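Local coordinates for DUF3244 domain-containing protein (Bacteroides vulgatus ATCC 8482, PDB 3D33) that is of unknown function but adopts an immunoglobulin-like beta-sandwich fold and belongs to the DUF3244 family of the E-set clan, at residues I31-D36 / Y89-T94; T52-D57 / G61-E66. One frame throughout, in Å; residues are numbered along the deposited sequence. Where two conformers were deposited one is given.

Contact 1: residues I31-D36 / Y89-T94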
# COMPACT_ATOMS: atom_id res chain seq x y z
N ILE A 31 -5.76 -5.08 6.76
CA ILE A 31 -4.65 -4.36 6.15
C ILE A 31 -4.60 -2.93 6.69
O ILE A 31 -5.59 -2.23 6.66
CB ILE A 31 -4.78 -4.26 4.60
CG1 ILE A 31 -5.14 -5.61 3.97
CG2 ILE A 31 -3.49 -3.66 4.02
CD1 ILE A 31 -4.08 -6.62 4.09
N THR A 32 -3.44 -2.52 7.22
CA THR A 32 -3.22 -1.12 7.62
C THR A 32 -1.86 -0.67 7.10
O THR A 32 -0.96 -1.48 6.85
CB THR A 32 -3.30 -0.95 9.14
OG1 THR A 32 -2.33 -1.78 9.75
CG2 THR A 32 -4.68 -1.35 9.68
N VAL A 33 -1.73 0.63 6.84
CA VAL A 33 -0.53 1.22 6.30
C VAL A 33 -0.22 2.51 7.10
O VAL A 33 -1.15 3.26 7.50
CB VAL A 33 -0.70 1.55 4.80
CG1 VAL A 33 0.49 2.36 4.31
CG2 VAL A 33 -0.90 0.27 3.98
N PHE A 34 1.06 2.74 7.37
CA PHE A 34 1.54 4.02 7.95
C PHE A 34 2.85 4.43 7.32
O PHE A 34 3.54 3.59 6.73
CB PHE A 34 1.65 3.98 9.49
CG PHE A 34 2.59 2.93 10.02
CD1 PHE A 34 3.94 3.18 10.13
CD2 PHE A 34 2.11 1.68 10.42
CE1 PHE A 34 4.81 2.21 10.63
CE2 PHE A 34 2.98 0.71 10.93
CZ PHE A 34 4.32 0.98 11.04
N THR A 35 3.18 5.72 7.42
CA THR A 35 4.49 6.21 7.02
C THR A 35 5.18 6.85 8.24
O THR A 35 4.53 7.46 9.10
CB THR A 35 4.40 7.22 5.86
OG1 THR A 35 3.63 8.37 6.29
CG2 THR A 35 3.74 6.61 4.67
N ASP A 36 6.48 6.62 8.33
CA ASP A 36 7.33 7.05 9.46
C ASP A 36 8.56 7.60 8.77
O ASP A 36 9.39 6.84 8.27
CB ASP A 36 7.66 5.86 10.37
CG ASP A 36 8.56 6.22 11.56
OD1 ASP A 36 8.87 7.41 11.79
OD2 ASP A 36 8.97 5.28 12.28
N TYR A 89 0.68 10.58 -4.11
CA TYR A 89 0.66 9.25 -4.67
C TYR A 89 -0.61 8.51 -4.29
O TYR A 89 -1.09 8.65 -3.16
CB TYR A 89 1.87 8.43 -4.18
CG TYR A 89 3.14 9.01 -4.73
CD1 TYR A 89 3.61 8.63 -5.97
CD2 TYR A 89 3.82 10.03 -4.05
CE1 TYR A 89 4.72 9.22 -6.51
CE2 TYR A 89 4.97 10.62 -4.58
CZ TYR A 89 5.42 10.21 -5.82
OH TYR A 89 6.53 10.80 -6.39
N LYS A 90 -1.11 7.70 -5.21
CA LYS A 90 -2.18 6.71 -4.94
C LYS A 90 -1.54 5.37 -4.62
O LYS A 90 -0.67 4.90 -5.36
CB LYS A 90 -3.08 6.55 -6.17
CG LYS A 90 -4.19 5.55 -5.99
CD LYS A 90 -5.15 5.47 -7.17
CE LYS A 90 -4.46 4.97 -8.44
NZ LYS A 90 -5.39 4.80 -9.62
N LEU A 91 -1.99 4.79 -3.52
CA LEU A 91 -1.58 3.48 -3.08
C LEU A 91 -2.72 2.49 -3.23
O LEU A 91 -3.83 2.72 -2.75
CB LEU A 91 -1.17 3.55 -1.61
CG LEU A 91 -0.87 2.25 -0.90
CD1 LEU A 91 0.35 1.60 -1.49
CD2 LEU A 91 -0.69 2.45 0.63
N GLU A 92 -2.47 1.41 -3.96
CA GLU A 92 -3.49 0.37 -4.14
C GLU A 92 -2.94 -0.94 -3.70
O GLU A 92 -1.80 -1.30 -4.06
CB GLU A 92 -3.86 0.23 -5.61
CG GLU A 92 -4.44 1.39 -6.27
CD GLU A 92 -4.61 1.06 -7.75
OE1 GLU A 92 -5.62 0.40 -8.09
OE2 GLU A 92 -3.69 1.35 -8.54
N ILE A 93 -3.75 -1.67 -2.95
CA ILE A 93 -3.43 -3.03 -2.53
C ILE A 93 -4.54 -3.89 -3.06
O ILE A 93 -5.72 -3.65 -2.74
CB ILE A 93 -3.38 -3.10 -1.00
CG1 ILE A 93 -2.36 -2.05 -0.47
CG2 ILE A 93 -2.97 -4.45 -0.53
CD1 ILE A 93 -2.99 -1.10 0.43
N THR A 94 -4.19 -4.86 -3.88
CA THR A 94 -5.20 -5.73 -4.47
C THR A 94 -4.90 -7.18 -4.12
O THR A 94 -3.74 -7.58 -3.96
CB THR A 94 -5.28 -5.53 -6.00
OG1 THR A 94 -4.03 -5.87 -6.58
CG2 THR A 94 -5.63 -4.12 -6.35
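No polar bond joins the backbones or side chains of Ile31 and Val33 to those of Leu91 and Ile93; the contact is wholly apolar, as expected where two sheets of an immunoglobulin-like beta-sandwich face each other. The geometry supports this reading: the axes of 31-36 and 89-94 come no closer than 10.3 Å, too far for backbone pairing, and their directions differ by 153°. Val33 and Leu91 meet tip to tip. Leu91 CD2 is shared between the two methyls of Val33, 3.9 Å from CG1 and 4.0 Å from CG2. The Leu91 side chain leaves its strand toward Val33, and with CG anti to the backbone N (chi1 173°) its CD2 meets the valine methyls. Beyond this pair, the same sheet surfaces are filled by Leu40 and Leu42 of the neighbouring strand 39-44, which touch Val33 and Ile31, and by Ile53 beside Leu91, while Leu101 and Trp18 close in on Ile31. Ile93 adds a second, looser point. Its chi2 of 121° lies away from a staggered value and turns the terminal methyl to the groove between two residues of the other strand, Ile93 CD1 standing 4.3 Å from Val33 CG2 and 4.4 Å from Ile31 CG2.

Contact 2: residues T52-D57 / G61-E66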
# COMPACT_ATOMS: atom_id res chain seq x y z
N THR A 52 -0.98 -7.62 -4.57
CA THR A 52 -0.20 -6.71 -5.40
C THR A 52 -0.29 -5.34 -4.79
O THR A 52 -1.37 -4.90 -4.38
CB THR A 52 -0.73 -6.63 -6.84
OG1 THR A 52 -0.64 -7.92 -7.47
CG2 THR A 52 0.10 -5.59 -7.62
N ILE A 53 0.85 -4.64 -4.69
CA ILE A 53 0.89 -3.26 -4.19
C ILE A 53 1.35 -2.41 -5.39
O ILE A 53 2.31 -2.77 -6.06
CB ILE A 53 1.87 -3.07 -3.02
CG1 ILE A 53 1.44 -3.95 -1.85
CG2 ILE A 53 1.99 -1.58 -2.63
CD1 ILE A 53 2.38 -3.91 -0.65
N ARG A 54 0.62 -1.34 -5.67
CA ARG A 54 0.97 -0.44 -6.76
C ARG A 54 0.89 1.01 -6.24
O ARG A 54 -0.04 1.38 -5.52
CB ARG A 54 0.03 -0.67 -7.94
CG ARG A 54 0.35 0.04 -9.20
CD ARG A 54 -0.46 -0.60 -10.37
NE ARG A 54 0.04 -1.92 -10.78
CZ ARG A 54 -0.63 -3.08 -10.75
NH1 ARG A 54 -1.88 -3.19 -10.29
NH2 ARG A 54 -0.04 -4.20 -11.17
N ILE A 55 1.92 1.79 -6.55
CA ILE A 55 1.94 3.18 -6.17
C ILE A 55 2.05 3.98 -7.47
O ILE A 55 2.92 3.68 -8.31
CB ILE A 55 3.10 3.51 -5.23
CG1 ILE A 55 3.02 2.67 -3.95
CG2 ILE A 55 3.15 5.02 -4.90
CD1 ILE A 55 4.16 2.85 -3.05
N THR A 56 1.16 4.96 -7.63
CA THR A 56 1.01 5.76 -8.85
C THR A 56 1.06 7.27 -8.54
O THR A 56 0.36 7.74 -7.62
CB THR A 56 -0.37 5.41 -9.53
OG1 THR A 56 -0.44 4.00 -9.79
CG2 THR A 56 -0.52 6.17 -10.85
N ASP A 57 1.87 8.03 -9.27
CA ASP A 57 1.94 9.48 -9.03
C ASP A 57 0.68 10.16 -9.58
O ASP A 57 0.16 9.77 -10.63
CB ASP A 57 3.20 10.12 -9.61
CG ASP A 57 3.00 10.64 -11.00
OD1 ASP A 57 3.15 9.85 -11.94
OD2 ASP A 57 2.68 11.84 -11.14
N GLY A 61 0.11 10.07 -13.54
CA GLY A 61 -0.55 8.76 -13.49
C GLY A 61 0.43 7.63 -13.79
O GLY A 61 0.02 6.54 -14.21
N GLY A 62 1.72 7.91 -13.58
CA GLY A 62 2.78 6.90 -13.70
C GLY A 62 2.97 6.02 -12.47
O GLY A 62 2.99 6.51 -11.33
N VAL A 63 3.12 4.72 -12.72
CA VAL A 63 3.40 3.78 -11.65
C VAL A 63 4.88 3.85 -11.31
O VAL A 63 5.75 3.63 -12.18
CB VAL A 63 2.97 2.36 -12.04
CG1 VAL A 63 3.33 1.39 -10.93
CG2 VAL A 63 1.46 2.31 -12.34
N VAL A 64 5.16 4.14 -10.04
CA VAL A 64 6.54 4.27 -9.55
C VAL A 64 6.97 2.99 -8.82
O VAL A 64 8.16 2.76 -8.63
CB VAL A 64 6.73 5.51 -8.63
CG1 VAL A 64 6.40 6.78 -9.40
CG2 VAL A 64 5.94 5.38 -7.33
N TYR A 65 6.00 2.15 -8.42
CA TYR A 65 6.28 0.96 -7.65
C TYR A 65 5.18 -0.05 -7.91
O TYR A 65 4.01 0.30 -7.78
CB TYR A 65 6.35 1.28 -6.15
CG TYR A 65 6.59 0.11 -5.21
CD1 TYR A 65 5.56 -0.75 -4.85
CD2 TYR A 65 7.88 -0.18 -4.72
CE1 TYR A 65 5.76 -1.80 -3.97
CE2 TYR A 65 8.10 -1.24 -3.86
CZ TYR A 65 7.02 -2.04 -3.47
OH TYR A 65 7.23 -3.10 -2.61
N GLU A 66 5.55 -1.27 -8.27
CA GLU A 66 4.58 -2.38 -8.29
C GLU A 66 5.27 -3.65 -7.84
O GLU A 66 6.40 -3.97 -8.24
CB GLU A 66 3.90 -2.55 -9.66
CG GLU A 66 4.82 -3.05 -10.73
CD GLU A 66 4.16 -3.19 -12.11
OE1 GLU A 66 3.14 -2.55 -12.39
OE2 GLU A 66 4.71 -3.96 -12.89
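The guanidinium of Arg54 takes Glu66 OE1 at its edge and in its plane, with Arg54 NE 3.5 Å from Glu66 OE1, a long salt bridge, doubtful because it is made in one of two deposited conformers of Glu66. The two side chains run alongside each other, yet the carboxylate is turned 76° from the guanidinium. The other flat group, the Tyr65 ring, is approached by isoleucine methyls: Ile53 CG2 comes within 4.0 Å of Tyr65 CE1, and the phenol OH is bonded to Asn67 ND2. On the face of Arg54 and Glu66, Val63 fits its two methyls against the arginine chain and Thr56.

Between these faces the backbones form an antiparallel hairpin interrupted by a classic beta bulge, in which Val64 and Tyr65 both oppose Ile55. The evidence is the bonding pattern: Ile55 N reaches Tyr65 O at 2.8 Å, while Ile55 O accepts Val64 N at 2.9 Å and, weakly, Tyr65 N at 3.4 Å. With CG1 of Val64 anti to the carbonyl carbon (chi1 -60°), Val64 CG2 is left between the backbone N and the carbonyl carbon, 3.7 Å from Ile55 CG2.

At the turn, Asp57 N bonds to Gly62 O at 2.8 Å. Its carboxylate folds back, and OD1 receives Gly62 N at 2.9 Å from above the carboxylate plane, 38° out of it, while OD2 holds Lys60 N. An alanine here would lack the carboxylate and would probably leave the amides of Lys60 and Gly62 without these partners, and the turn freer to move. A beta carbon at Gly62 would probably come tight against Asp57 OD1.

In the fold
After strand 10-11, segment 31-36 opens contact 1; the chain returns through 39-44 in the same sheet and then crosses to the other, where contact 2 closes a short hairpin loop of three residues between 52-57 and 61-66. Further on, 89-94 closes contact 1 over a 52-residue loop, so contact 2 is nested inside it. Strands 50-57 and 87-96 are sheet neighbours, and this links the contacts directly: Lys90 N lies 2.8 Å from Thr56 O, a probable hydrogen bond, and Tyr89 CB packs 3.7 Å from Ile55 CG2. Contact 1 thus joins the two sheets, and contact 2 pairs an edge strand with its neighbour.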